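Local coordinates for protein pullulanase (Klebsiella oxytoca, PDB 2YOC) that hydrolyses alpha-1,6-glucosidic linkages in pullulan and related branched alpha-glucans, acting as a secreted debranching glycosidase, at residues G718-R723 / E813-V818; A769-L774 / I798-A803; A781-I786 / A957-V962; A808-E813 / L952-A957; L975-V980 / V998-A1003. All blocks are in the same frame, centred on the assembly; numbering follows the deposited sequence.

Interaction 1: G718-R723 / E813-V818; sequences GTFSDR and EVVNYV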
# COMPACT_ATOMS: atom_id res chain seq x y z
N GLY B 718 -14.00 -20.56 -17.82
CA GLY B 718 -13.52 -19.24 -18.18
C GLY B 718 -14.55 -18.18 -17.87
O GLY B 718 -15.75 -18.48 -17.79
N THR B 719 -14.09 -16.95 -17.68
CA THR B 719 -14.94 -15.77 -17.43
C THR B 719 -14.44 -14.62 -18.27
O THR B 719 -13.25 -14.57 -18.59
CB THR B 719 -14.92 -15.36 -15.97
OG1 THR B 719 -13.58 -15.38 -15.49
CG2 THR B 719 -15.81 -16.21 -15.12
N PHE B 720 -15.35 -13.70 -18.64
CA PHE B 720 -14.97 -12.50 -19.37
C PHE B 720 -14.23 -11.61 -18.40
O PHE B 720 -14.63 -11.49 -17.23
CB PHE B 720 -16.21 -11.75 -19.93
CG PHE B 720 -16.81 -12.30 -21.20
CD1 PHE B 720 -16.33 -11.89 -22.44
CD2 PHE B 720 -17.85 -13.22 -21.15
CE1 PHE B 720 -16.89 -12.41 -23.62
CE2 PHE B 720 -18.40 -13.74 -22.33
CZ PHE B 720 -17.93 -13.32 -23.56
N SER B 721 -13.12 -11.02 -18.88
CA SER B 721 -12.35 -10.08 -18.06
C SER B 721 -12.65 -8.66 -18.49
O SER B 721 -12.45 -8.27 -19.65
CB SER B 721 -10.86 -10.37 -18.11
OG SER B 721 -10.17 -9.46 -17.27
N ASP B 722 -13.18 -7.90 -17.52
CA ASP B 722 -13.57 -6.51 -17.62
C ASP B 722 -12.38 -5.59 -17.32
O ASP B 722 -12.46 -4.39 -17.59
CB ASP B 722 -14.75 -6.23 -16.67
CG ASP B 722 -14.66 -6.75 -15.24
OD1 ASP B 722 -13.83 -7.64 -14.98
OD2 ASP B 722 -15.47 -6.30 -14.40
N ARG B 723 -11.28 -6.15 -16.79
CA ARG B 723 -10.09 -5.42 -16.42
C ARG B 723 -9.40 -4.78 -17.60
O ARG B 723 -9.21 -3.56 -17.59
CB ARG B 723 -9.10 -6.30 -15.65
CG ARG B 723 -9.45 -6.48 -14.19
CD ARG B 723 -10.38 -7.63 -14.05
NE ARG B 723 -10.46 -8.11 -12.68
CZ ARG B 723 -11.59 -8.23 -12.02
NH1 ARG B 723 -12.74 -7.87 -12.58
NH2 ARG B 723 -11.60 -8.71 -10.79
N GLU B 813 -8.66 -19.42 -18.54
CA GLU B 813 -9.77 -19.09 -17.67
C GLU B 813 -10.23 -17.64 -17.90
O GLU B 813 -11.24 -17.25 -17.30
CB GLU B 813 -9.36 -19.31 -16.21
CG GLU B 813 -8.97 -20.74 -15.93
CD GLU B 813 -8.78 -21.16 -14.48
OE1 GLU B 813 -8.58 -20.28 -13.60
OE2 GLU B 813 -8.77 -22.39 -14.25
N VAL B 814 -9.54 -16.86 -18.78
CA VAL B 814 -9.80 -15.44 -19.07
C VAL B 814 -10.20 -15.17 -20.53
O VAL B 814 -9.49 -15.56 -21.45
CB VAL B 814 -8.57 -14.57 -18.71
CG1 VAL B 814 -8.78 -13.12 -19.11
CG2 VAL B 814 -8.23 -14.65 -17.23
N VAL B 815 -11.25 -14.38 -20.73
CA VAL B 815 -11.64 -13.95 -22.07
C VAL B 815 -11.51 -12.42 -22.16
O VAL B 815 -12.27 -11.68 -21.52
CB VAL B 815 -13.05 -14.45 -22.49
CG1 VAL B 815 -13.43 -13.90 -23.85
CG2 VAL B 815 -13.11 -15.99 -22.51
N ASN B 816 -10.51 -11.94 -22.92
CA ASN B 816 -10.28 -10.52 -23.14
C ASN B 816 -11.07 -10.02 -24.34
O ASN B 816 -11.27 -10.75 -25.33
CB ASN B 816 -8.78 -10.22 -23.29
CG ASN B 816 -8.06 -10.14 -21.97
OD1 ASN B 816 -8.55 -9.56 -20.98
ND2 ASN B 816 -6.85 -10.70 -21.95
N TYR B 817 -11.55 -8.78 -24.25
CA TYR B 817 -12.35 -8.18 -25.30
C TYR B 817 -12.39 -6.67 -25.18
O TYR B 817 -12.14 -6.13 -24.09
CB TYR B 817 -13.77 -8.78 -25.34
CG TYR B 817 -14.68 -8.41 -24.19
CD1 TYR B 817 -14.36 -8.76 -22.87
CD2 TYR B 817 -15.91 -7.81 -24.42
CE1 TYR B 817 -15.21 -8.44 -21.82
CE2 TYR B 817 -16.78 -7.51 -23.37
CZ TYR B 817 -16.44 -7.84 -22.07
OH TYR B 817 -17.32 -7.52 -21.05
N VAL B 818 -12.67 -6.00 -26.30
CA VAL B 818 -12.79 -4.54 -26.32
C VAL B 818 -14.09 -4.11 -27.02
O VAL B 818 -14.36 -2.92 -27.17
CB VAL B 818 -11.52 -3.78 -26.80
CG1 VAL B 818 -10.48 -3.70 -25.69
CG2 VAL B 818 -10.92 -4.40 -28.06
O HOH W 1 -8.03 -8.78 -18.59
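Thr719 and Phe720 pair in parallel with Val814 and Val815 as part of the closed eight-stranded barrel of the pullulanase, strand 718-720 lying next to strand 814-816 at an axis separation of 4.7 Å. Three backbone bonds zip the strands: Thr719 N to Glu813 O (2.9 Å), Val815 N to Thr719 O (2.9 Å) and Ser721 N to Val815 O (2.9 Å), the last nearly straight at 177°. Beyond the backbone, the ring of Phe720 leans toward Tyr817 in a T-shaped pair. Its CD1 edge stands over one face of the tyrosine ring, offset toward the rim, with centroids 5.1 Å apart and planes at 68°. Phe720 CE1 also meets Val815 CG1 at 3.8 Å, the two side chains running alongside each other on one face of the sheet. Tyr817 OH is hydrogen-bonded to Arg725, which would limit movement of the ring. At Ser721, CB packs on Val814 CG1 (3.6 Å), while one water joins Ser721 OG to Asn816 OD1; the amide nitrogen of Asn816 bonds to Gly775 O. Adjacent parallel strands, each followed by a connection back round the outside, are the hallmark of the (beta/alpha)8 barrel of alpha-amylase-type glycosidases.

Interaction 2: A769-L774 / I798-A803; sequences ADLTRL and IDYNGA. With SO4 (sulfate ion), chain R.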
# COMPACT_ATOMS: atom_id res chain seq x y z
N ALA B 769 -2.37 1.17 -17.77
CA ALA B 769 -1.26 0.44 -18.40
C ALA B 769 -1.03 -0.83 -17.60
O ALA B 769 -0.93 -1.92 -18.18
CB ALA B 769 -0.00 1.29 -18.41
N ASP B 770 -1.00 -0.69 -16.26
CA ASP B 770 -0.83 -1.80 -15.32
C ASP B 770 -1.92 -2.85 -15.54
O ASP B 770 -1.59 -4.04 -15.66
CB ASP B 770 -0.87 -1.28 -13.88
CG ASP B 770 0.40 -0.66 -13.32
OD1 ASP B 770 1.41 -0.58 -14.07
OD2 ASP B 770 0.40 -0.29 -12.13
N LEU B 771 -3.20 -2.42 -15.66
CA LEU B 771 -4.32 -3.34 -15.88
C LEU B 771 -4.25 -3.99 -17.25
O LEU B 771 -4.45 -5.20 -17.35
CB LEU B 771 -5.69 -2.69 -15.62
CG LEU B 771 -6.11 -2.41 -14.15
CD1 LEU B 771 -7.32 -1.50 -14.09
CD2 LEU B 771 -6.43 -3.68 -13.38
N THR B 772 -3.90 -3.21 -18.29
CA THR B 772 -3.74 -3.74 -19.65
C THR B 772 -2.66 -4.84 -19.71
O THR B 772 -2.94 -5.95 -20.16
CB THR B 772 -3.52 -2.58 -20.64
OG1 THR B 772 -4.64 -1.70 -20.53
CG2 THR B 772 -3.35 -3.05 -22.10
N ARG B 773 -1.45 -4.55 -19.20
CA ARG B 773 -0.33 -5.50 -19.16
C ARG B 773 -0.77 -6.80 -18.51
O ARG B 773 -0.70 -7.86 -19.13
CB ARG B 773 0.88 -4.88 -18.43
CG ARG B 773 1.62 -3.81 -19.28
CD ARG B 773 2.93 -3.37 -18.67
NE ARG B 773 2.71 -2.50 -17.52
CZ ARG B 773 2.89 -1.18 -17.55
NH1 ARG B 773 3.32 -0.59 -18.65
NH2 ARG B 773 2.66 -0.45 -16.46
N LEU B 774 -1.33 -6.70 -17.29
CA LEU B 774 -1.82 -7.85 -16.55
C LEU B 774 -2.78 -8.71 -17.43
O LEU B 774 -2.62 -9.94 -17.48
CB LEU B 774 -2.49 -7.37 -15.26
CG LEU B 774 -2.92 -8.43 -14.27
CD1 LEU B 774 -1.78 -9.41 -13.94
CD2 LEU B 774 -3.42 -7.80 -13.01
N ILE B 798 -2.99 -5.94 -7.77
CA ILE B 798 -3.28 -4.75 -8.60
C ILE B 798 -4.75 -4.54 -8.52
O ILE B 798 -5.49 -5.44 -8.86
CB ILE B 798 -2.85 -4.92 -10.09
CG1 ILE B 798 -1.35 -5.07 -10.23
CG2 ILE B 798 -3.42 -3.83 -11.02
CD1 ILE B 798 -0.48 -3.85 -9.88
N ASP B 799 -5.18 -3.39 -8.03
CA ASP B 799 -6.61 -3.09 -7.85
C ASP B 799 -7.39 -2.90 -9.17
O ASP B 799 -6.83 -2.42 -10.16
CB ASP B 799 -6.76 -1.87 -6.93
CG ASP B 799 -8.14 -1.30 -6.83
OD1 ASP B 799 -8.51 -0.48 -7.72
OD2 ASP B 799 -8.87 -1.68 -5.89
N TYR B 800 -8.67 -3.25 -9.15
CA TYR B 800 -9.63 -2.99 -10.21
C TYR B 800 -10.97 -2.63 -9.57
O TYR B 800 -11.81 -3.50 -9.35
CB TYR B 800 -9.77 -4.14 -11.20
CG TYR B 800 -10.87 -3.90 -12.21
CD1 TYR B 800 -10.74 -2.94 -13.21
CD2 TYR B 800 -12.05 -4.64 -12.17
CE1 TYR B 800 -11.76 -2.72 -14.15
CE2 TYR B 800 -13.08 -4.42 -13.08
CZ TYR B 800 -12.93 -3.47 -14.08
OH TYR B 800 -13.93 -3.29 -14.99
N ASN B 801 -11.13 -1.35 -9.23
CA ASN B 801 -12.35 -0.82 -8.59
C ASN B 801 -12.69 -1.54 -7.28
O ASN B 801 -13.86 -1.88 -7.04
CB ASN B 801 -13.56 -0.84 -9.55
CG ASN B 801 -13.36 -0.25 -10.93
OD1 ASN B 801 -12.47 0.57 -11.17
ND2 ASN B 801 -14.24 -0.63 -11.85
N GLY B 802 -11.67 -1.80 -6.46
CA GLY B 802 -11.85 -2.46 -5.17
C GLY B 802 -11.62 -3.95 -5.22
O GLY B 802 -11.39 -4.60 -4.18
N ALA B 803 -11.64 -4.51 -6.42
CA ALA B 803 -11.42 -5.92 -6.66
C ALA B 803 -9.97 -6.24 -7.01
O ALA B 803 -9.26 -5.38 -7.57
CB ALA B 803 -12.33 -6.39 -7.79
S SO4 R . -1.91 -0.83 -7.26
O1 SO4 R . -3.35 -0.63 -7.59
O2 SO4 R . -1.71 -2.17 -6.72
O3 SO4 R . -1.51 0.11 -6.22
O4 SO4 R . -1.07 -0.64 -8.48
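Leu771, on helix 762-776, reaches across to Ile798 and to strand 799-800 of a beta-hairpin whose type I' turn runs from Tyr800 to Ala803. With CG anti to the carbonyl carbon (chi1 -73°), the leucine is directed from the flank of the helix to the hairpin. Its CB packs near Arg723 O of helix 722-729, and CG comes to 4.1 Å from Asp799 O. There the chain forks. CD1 meets Tyr800 CD1 at 3.8 Å, arriving at the edge of the ring near its plane, whereas CD2 lies 3.8 Å from Ile798 CG2 and also close to Asp799 O. The hydroxyl of that tyrosine is bonded to Asp726. Nearly one turn further on, Leu774 CD2 touches Ile798 CB at 4.1 Å, so both leucines pack on the isoleucine. Polar groups border this apolar patch: Arg773 NH2 makes a salt bridge to Asp770 OD1 in the guanidinium plane, and Asp770 OD2 takes the N-H of Lys788. A sulfate, probably from the crystallisation liquor, accepts a weak bond at O1 from Asp799 N (3.3 Å). On the hairpin itself, Asp799 OD2 holds Gly802 N at 2.9 Å in an Asx motif.

Interaction 3: A781-I786 / A957-V962; sequences ADFVMI and AVMKRV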
# COMPACT_ATOMS: atom_id res chain seq x y z
N ALA B 781 -3.72 -14.17 -11.16
CA ALA B 781 -3.65 -13.74 -9.78
C ALA B 781 -2.24 -13.79 -9.22
O ALA B 781 -1.94 -13.07 -8.28
CB ALA B 781 -4.55 -14.62 -8.93
N ASP B 782 -1.39 -14.66 -9.75
CA ASP B 782 -0.05 -14.84 -9.20
C ASP B 782 1.11 -14.24 -10.00
O ASP B 782 2.27 -14.26 -9.54
CB ASP B 782 0.21 -16.32 -8.80
CG ASP B 782 -0.77 -16.82 -7.78
OD1 ASP B 782 -1.00 -16.11 -6.77
OD2 ASP B 782 -1.36 -17.90 -8.01
N PHE B 783 0.79 -13.68 -11.18
CA PHE B 783 1.75 -13.05 -12.07
C PHE B 783 2.32 -11.78 -11.42
O PHE B 783 1.57 -10.87 -11.08
CB PHE B 783 1.10 -12.73 -13.43
CG PHE B 783 2.08 -12.22 -14.45
CD1 PHE B 783 2.82 -13.10 -15.23
CD2 PHE B 783 2.29 -10.85 -14.60
CE1 PHE B 783 3.74 -12.62 -16.16
CE2 PHE B 783 3.20 -10.37 -15.53
CZ PHE B 783 3.91 -11.25 -16.32
N VAL B 784 3.65 -11.74 -11.26
CA VAL B 784 4.37 -10.64 -10.63
C VAL B 784 4.79 -9.61 -11.68
O VAL B 784 5.39 -9.96 -12.71
CB VAL B 784 5.57 -11.11 -9.75
CG1 VAL B 784 6.13 -9.96 -8.92
CG2 VAL B 784 5.19 -12.27 -8.84
N MSE B 785 4.49 -8.33 -11.40
CA MSE B 785 4.88 -7.27 -12.30
C MSE B 785 5.31 -5.99 -11.57
O MSE B 785 5.14 -5.88 -10.36
CB MSE B 785 3.83 -7.11 -13.42
CG MSE B 785 3.27 -5.72 -13.62
SE MSE B 785 1.50 -5.86 -14.40
CE MSE B 785 0.62 -6.83 -12.85
N ILE B 786 5.95 -5.06 -12.29
CA ILE B 786 6.36 -3.78 -11.70
C ILE B 786 5.26 -2.75 -11.96
O ILE B 786 5.00 -2.38 -13.11
CB ILE B 786 7.75 -3.34 -12.19
CG1 ILE B 786 8.86 -4.39 -11.86
CG2 ILE B 786 8.10 -1.95 -11.70
CD1 ILE B 786 8.97 -4.94 -10.37
N ALA B 957 3.57 -21.49 -17.41
CA ALA B 957 4.33 -21.17 -18.62
C ALA B 957 4.37 -19.67 -18.75
O ALA B 957 5.46 -19.11 -18.98
CB ALA B 957 3.66 -21.78 -19.85
N VAL B 958 3.21 -18.99 -18.55
CA VAL B 958 3.11 -17.53 -18.63
C VAL B 958 4.12 -16.87 -17.71
O VAL B 958 4.96 -16.11 -18.17
CB VAL B 958 1.67 -17.02 -18.46
CG1 VAL B 958 1.62 -15.50 -18.43
CG2 VAL B 958 0.79 -17.55 -19.58
N MSE B 959 4.11 -17.24 -16.44
CA MSE B 959 4.99 -16.72 -15.42
C MSE B 959 6.47 -16.95 -15.65
O MSE B 959 7.27 -16.07 -15.30
CB MSE B 959 4.54 -17.23 -14.07
CG MSE B 959 3.15 -16.75 -13.72
SE MSE B 959 2.60 -17.38 -12.01
CE MSE B 959 3.98 -16.43 -10.94
N LYS B 960 6.85 -18.10 -16.25
CA LYS B 960 8.23 -18.50 -16.55
C LYS B 960 8.76 -17.88 -17.83
O LYS B 960 9.96 -18.01 -18.10
CB LYS B 960 8.30 -20.02 -16.74
CG LYS B 960 8.44 -20.80 -15.45
CD LYS B 960 8.65 -22.28 -15.69
CE LYS B 960 7.51 -23.09 -15.14
NZ LYS B 960 7.91 -24.50 -14.87
N ARG B 961 7.88 -17.28 -18.67
CA ARG B 961 8.25 -16.79 -19.99
C ARG B 961 7.85 -15.35 -20.32
O ARG B 961 8.52 -14.68 -21.12
CB ARG B 961 7.64 -17.73 -21.06
CG ARG B 961 8.10 -19.17 -21.01
CD ARG B 961 7.36 -20.01 -22.02
NE ARG B 961 7.80 -21.41 -22.03
CZ ARG B 961 8.75 -21.88 -22.82
NH1 ARG B 961 9.33 -21.10 -23.71
NH2 ARG B 961 9.09 -23.16 -22.76
N VAL B 962 6.72 -14.90 -19.79
CA VAL B 962 6.18 -13.56 -20.03
C VAL B 962 6.66 -12.55 -18.98
O VAL B 962 6.67 -12.82 -17.77
CB VAL B 962 4.64 -13.58 -20.16
CG1 VAL B 962 4.07 -12.16 -20.28
CG2 VAL B 962 4.21 -14.44 -21.32
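Apolar contacts of Phe783 with Val958, Met959 and Val962 make up most of this interface between the loop entering strand 784-786 and helix 955-961 with Val962, the first residue of the strand after it. With CG anti to the backbone N (chi1 -174°), the phenylalanine ring reaches over to the helix. Its CD1 meets CG of selenomethionine Met959 at 4.0 Å, near the ring plane, and Val958 CG1 at 4.2 Å; the valine stands roughly at right angles to the aromatic side chain. Farther round the ring, CZ touches Val962 CG1 at 4.1 Å, and Met959 SE lies 4.1 Å from Asp782 CB. Contacts between side chain and backbone form a second group. Val962 O sits at the ring edge, 3.3 Å from Phe783 CE1. The chain of Met959, extended as far as SE and then bent at its last torsion (chi3 64°), lays its methyl CE beside Asp782 O. No hydrogen bond crosses. Charged groups look elsewhere: Asp782 forms a salt bridge with Lys713, and Arg961 another with Asp982, a ligand of calcium. The insertion between the sixth and seventh barrel strands meets the helix leading into the C-terminal antiparallel sheet, consistent with a barrel-to-C-terminal-domain interface.

Interaction 4: A808-E813 / L952-A957; sequences AADPTE and LGDGSA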
# COMPACT_ATOMS: atom_id res chain seq x y z
N ALA B 808 -7.16 -15.19 -12.27
CA ALA B 808 -7.07 -16.50 -12.88
C ALA B 808 -5.89 -17.35 -12.50
O ALA B 808 -4.85 -16.81 -12.09
CB ALA B 808 -7.14 -16.37 -14.38
N ALA B 809 -6.03 -18.69 -12.66
CA ALA B 809 -4.93 -19.64 -12.46
C ALA B 809 -4.21 -19.86 -13.77
O ALA B 809 -3.00 -19.95 -13.77
CB ALA B 809 -5.45 -20.96 -11.94
N ASP B 810 -4.95 -19.93 -14.91
CA ASP B 810 -4.36 -20.11 -16.24
C ASP B 810 -4.99 -19.09 -17.22
O ASP B 810 -6.15 -18.70 -17.03
CB ASP B 810 -4.56 -21.55 -16.77
CG ASP B 810 -4.01 -22.64 -15.88
OD1 ASP B 810 -2.79 -22.94 -15.97
OD2 ASP B 810 -4.80 -23.20 -15.07
N PRO B 811 -4.27 -18.63 -18.27
CA PRO B 811 -4.89 -17.66 -19.20
C PRO B 811 -6.14 -18.19 -19.91
O PRO B 811 -6.89 -17.41 -20.51
CB PRO B 811 -3.75 -17.34 -20.20
CG PRO B 811 -2.81 -18.49 -20.11
CD PRO B 811 -2.88 -18.96 -18.67
N THR B 812 -6.34 -19.51 -19.87
CA THR B 812 -7.47 -20.15 -20.54
C THR B 812 -8.77 -19.94 -19.76
O THR B 812 -9.86 -20.22 -20.26
CB THR B 812 -7.14 -21.60 -20.88
OG1 THR B 812 -7.02 -22.33 -19.67
CG2 THR B 812 -5.85 -21.71 -21.67
N GLU B 813 -8.66 -19.42 -18.54
CA GLU B 813 -9.77 -19.09 -17.67
C GLU B 813 -10.23 -17.64 -17.90
O GLU B 813 -11.24 -17.25 -17.30
CB GLU B 813 -9.36 -19.31 -16.21
CG GLU B 813 -8.97 -20.74 -15.93
CD GLU B 813 -8.78 -21.16 -14.48
OE1 GLU B 813 -8.58 -20.28 -13.60
OE2 GLU B 813 -8.77 -22.39 -14.25
N LEU B 952 0.40 -19.57 -24.73
CA LEU B 952 1.05 -20.51 -23.81
C LEU B 952 0.08 -21.43 -23.09
O LEU B 952 0.48 -22.55 -22.75
CB LEU B 952 1.97 -19.80 -22.81
CG LEU B 952 3.23 -19.10 -23.33
CD1 LEU B 952 3.90 -18.30 -22.22
CD2 LEU B 952 4.22 -20.09 -23.92
N GLY B 953 -1.16 -20.97 -22.84
CA GLY B 953 -2.18 -21.78 -22.16
C GLY B 953 -2.02 -22.02 -20.67
O GLY B 953 -2.97 -21.82 -19.92
N ASP B 954 -0.84 -22.53 -20.21
CA ASP B 954 -0.61 -22.81 -18.78
C ASP B 954 -0.14 -21.56 -18.03
O ASP B 954 0.84 -20.94 -18.45
CB ASP B 954 0.42 -23.92 -18.58
CG ASP B 954 -0.08 -25.33 -18.80
OD1 ASP B 954 -0.62 -25.93 -17.84
OD2 ASP B 954 0.16 -25.88 -19.92
N GLY B 955 -0.78 -21.25 -16.90
CA GLY B 955 -0.37 -20.14 -16.06
C GLY B 955 1.11 -20.16 -15.68
O GLY B 955 1.77 -19.12 -15.69
N SER B 956 1.66 -21.35 -15.39
CA SER B 956 3.06 -21.52 -15.02
C SER B 956 3.99 -21.17 -16.18
O SER B 956 5.07 -20.61 -15.95
CB SER B 956 3.32 -22.94 -14.52
OG SER B 956 3.00 -23.92 -15.50
N ALA B 957 3.57 -21.49 -17.41
CA ALA B 957 4.33 -21.17 -18.62
C ALA B 957 4.37 -19.67 -18.75
O ALA B 957 5.46 -19.11 -18.98
CB ALA B 957 3.66 -21.78 -19.85
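The carboxylate of Asp810 is approached by the backbone of Gly955, whose N-H meets OD1 on its anti side, 20° out of the carboxylate plane. This bond, Gly955 N to Asp810 OD1, is 2.8 Å long and almost straight at 171°. A second flat group, the carboxylate of Glu813, is met from above its plane by Ala809 N (3.1 Å to OE1), a bond closing the segment from Glu813 back to Ala809; the same oxygen also accepts the N-H of Gly714. The ring of Pro811 packs against the backbone opposite, with CG and CD both next to the carbonyl of Gly953. Asp810 CB, at 3.5 Å, and Thr812 CG2, at 3.4 Å, also border Gly953 O. Gly955 is the first residue of helix 955-961; Asp954 occupies the N-cap position, yet its own side chain makes no capping bond, and an N-H of the first turn is taken by Asp810 from the loop before barrel strand 814-816. The negative charge of Asp810 lies at the N-terminal end of the helix, where the helix dipole would probably stabilise it. The carboxylates of Asp810 and Asp954 come within 4.1 Å, OD1 to OD1; Lys406, which packs on Asp810 and forms a long, weak ion pair with Asp954 OD1, probably eases their repulsion. Lacking a side chain, Gly955 brings its CA to 3.5 Å from Ala809 O in a CA-H...O contact.

Interaction 5: L975-V980 / V998-A1003; sequences LLVMTV and VVAINA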
# COMPACT_ATOMS: atom_id res chain seq x y z
N LEU B 975 3.02 3.14 -24.33
CA LEU B 975 3.94 2.14 -24.84
C LEU B 975 3.80 0.85 -24.04
O LEU B 975 4.05 0.81 -22.83
CB LEU B 975 5.38 2.65 -24.82
CG LEU B 975 6.41 1.82 -25.55
CD1 LEU B 975 6.24 1.96 -27.04
CD2 LEU B 975 7.81 2.23 -25.14
N LEU B 976 3.33 -0.20 -24.72
CA LEU B 976 3.15 -1.52 -24.13
C LEU B 976 4.15 -2.45 -24.77
O LEU B 976 4.13 -2.65 -25.99
CB LEU B 976 1.70 -2.03 -24.30
CG LEU B 976 0.63 -1.19 -23.61
CD1 LEU B 976 -0.70 -1.32 -24.31
CD2 LEU B 976 0.53 -1.52 -22.14
N VAL B 977 5.09 -2.93 -23.97
CA VAL B 977 6.18 -3.79 -24.43
C VAL B 977 6.16 -5.11 -23.67
O VAL B 977 6.42 -5.14 -22.46
CB VAL B 977 7.56 -3.07 -24.39
CG1 VAL B 977 8.69 -4.03 -24.73
CG2 VAL B 977 7.59 -1.89 -25.36
N MSE B 978 5.83 -6.21 -24.39
CA MSE B 978 5.76 -7.55 -23.81
C MSE B 978 6.82 -8.44 -24.38
O MSE B 978 7.00 -8.47 -25.59
CB MSE B 978 4.37 -8.16 -24.05
CG MSE B 978 4.12 -9.45 -23.26
SE MSE B 978 2.32 -10.17 -23.47
CE MSE B 978 2.38 -10.68 -25.33
N THR B 979 7.52 -9.18 -23.50
CA THR B 979 8.55 -10.11 -23.93
C THR B 979 8.14 -11.55 -23.57
O THR B 979 7.64 -11.76 -22.47
CB THR B 979 9.95 -9.73 -23.39
OG1 THR B 979 10.06 -10.04 -22.00
CG2 THR B 979 10.33 -8.28 -23.64
N VAL B 980 8.31 -12.52 -24.51
CA VAL B 980 7.97 -13.93 -24.30
C VAL B 980 9.21 -14.78 -24.56
O VAL B 980 9.72 -14.81 -25.67
CB VAL B 980 6.74 -14.43 -25.11
CG1 VAL B 980 6.40 -15.87 -24.72
CG2 VAL B 980 5.53 -13.51 -24.91
N VAL B 998 8.79 -10.26 -28.97
CA VAL B 998 8.54 -8.91 -28.46
C VAL B 998 7.27 -8.33 -29.10
O VAL B 998 7.17 -8.28 -30.33
CB VAL B 998 9.74 -7.92 -28.55
CG1 VAL B 998 9.36 -6.54 -28.04
CG2 VAL B 998 10.94 -8.43 -27.77
N VAL B 999 6.31 -7.93 -28.26
CA VAL B 999 5.12 -7.26 -28.74
C VAL B 999 5.26 -5.80 -28.30
O VAL B 999 5.40 -5.50 -27.11
CB VAL B 999 3.80 -7.90 -28.24
CG1 VAL B 999 2.58 -7.10 -28.72
CG2 VAL B 999 3.67 -9.35 -28.69
N ALA B 1000 5.26 -4.89 -29.28
CA ALA B 1000 5.36 -3.48 -28.97
C ALA B 1000 4.14 -2.76 -29.53
O ALA B 1000 3.85 -2.88 -30.71
CB ALA B 1000 6.64 -2.89 -29.52
N ILE B 1001 3.40 -2.10 -28.64
CA ILE B 1001 2.21 -1.34 -28.98
C ILE B 1001 2.45 0.10 -28.58
O ILE B 1001 2.54 0.39 -27.38
CB ILE B 1001 0.94 -1.94 -28.29
CG1 ILE B 1001 0.70 -3.40 -28.73
CG2 ILE B 1001 -0.30 -1.05 -28.53
CD1 ILE B 1001 -0.23 -4.17 -27.79
N ASN B 1002 2.58 1.01 -29.58
CA ASN B 1002 2.78 2.43 -29.31
C ASN B 1002 1.46 3.17 -29.52
O ASN B 1002 1.15 3.64 -30.61
CB ASN B 1002 3.93 3.03 -30.14
CG ASN B 1002 4.27 4.46 -29.78
OD1 ASN B 1002 4.22 4.88 -28.61
ND2 ASN B 1002 4.67 5.24 -30.78
N ALA B 1003 0.67 3.24 -28.44
CA ALA B 1003 -0.62 3.89 -28.39
C ALA B 1003 -0.44 5.36 -28.01
O ALA B 1003 -1.09 5.87 -27.08
CB ALA B 1003 -1.49 3.16 -27.38
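Met978 and Val999, with Leu976 and Ile1001, form the more closely packed face of this antiparallel strand pair. Selenomethionine Met978 runs extended, then bends at chi3 (67°), which carries its methyl CE to 3.8 Å from Val999 CG2; the two side chains lie side by side and point the same way. Leu976 CB and Ile1001 CB stand 4.1 Å apart. Each pair is also a hydrogen-bonded one: Leu976 N to Ile1001 O and Ile1001 N to Leu976 O are both 2.8 Å, and Met978 and Val999 exchange the same two bonds. Helices 762-776 and 840-855 cover the Leu976/Ile1001 end, the first against both, the second against Ile1001; at the other end Met978 packs on Phe964 and Val999 on Phe950.

The other face, with Leu975, Val977, Thr979, Val998, Ala1000 and Asn1002, meets more loosely, though it too is buried rather than solvent-lined. Here the non-hydrogen-bonded pairs are found. Thr979 CG2 and Val998 CG2 are 4.2 Å apart, with Phe1013 packed on both residues, and small Ala1000 leaves its CB 4.4 Å from Val977 CG2. At the end of the pair Leu975 CD1 approaches Asn1002 OD1 at 3.9 Å. That amide is satisfied, its nitrogen bonded to the carbonyls of Pro1047 and Glu1006 and its oxygen to Arg1008. Every second residue pairs across this contact, while the intervening ones bond to the outer neighbours, strands 962-965 and 1050-1057; with the first face apolar and the other mostly so, the chemistry suits two inner strands of a C-terminal sheet, one face of which is pressed against barrel helices.

In the fold
Along the chain, interaction 1 opens first and closes the sixth barrel strand onto the seventh. Interaction 2 is nested inside it, its centre about 13 Å away, and the two touch through Tyr800, Ala803 and Leu771, against Asp722 and Arg723. The same insertion between these strands supplies 781-786 and 808-813, the barrel-side halves of interactions 3 and 4. Both use helix 955-961, their centres about 10 Å apart. That helix runs into the sheet of interaction 5, whose Met978 and Val980 pack on Val962, while Leu976 meets helix 762-776 of interaction 2. Interactions 1 and 5 do not touch, with centres about 20 Å apart. Together the contacts link barrel, insertion and C-terminal domain.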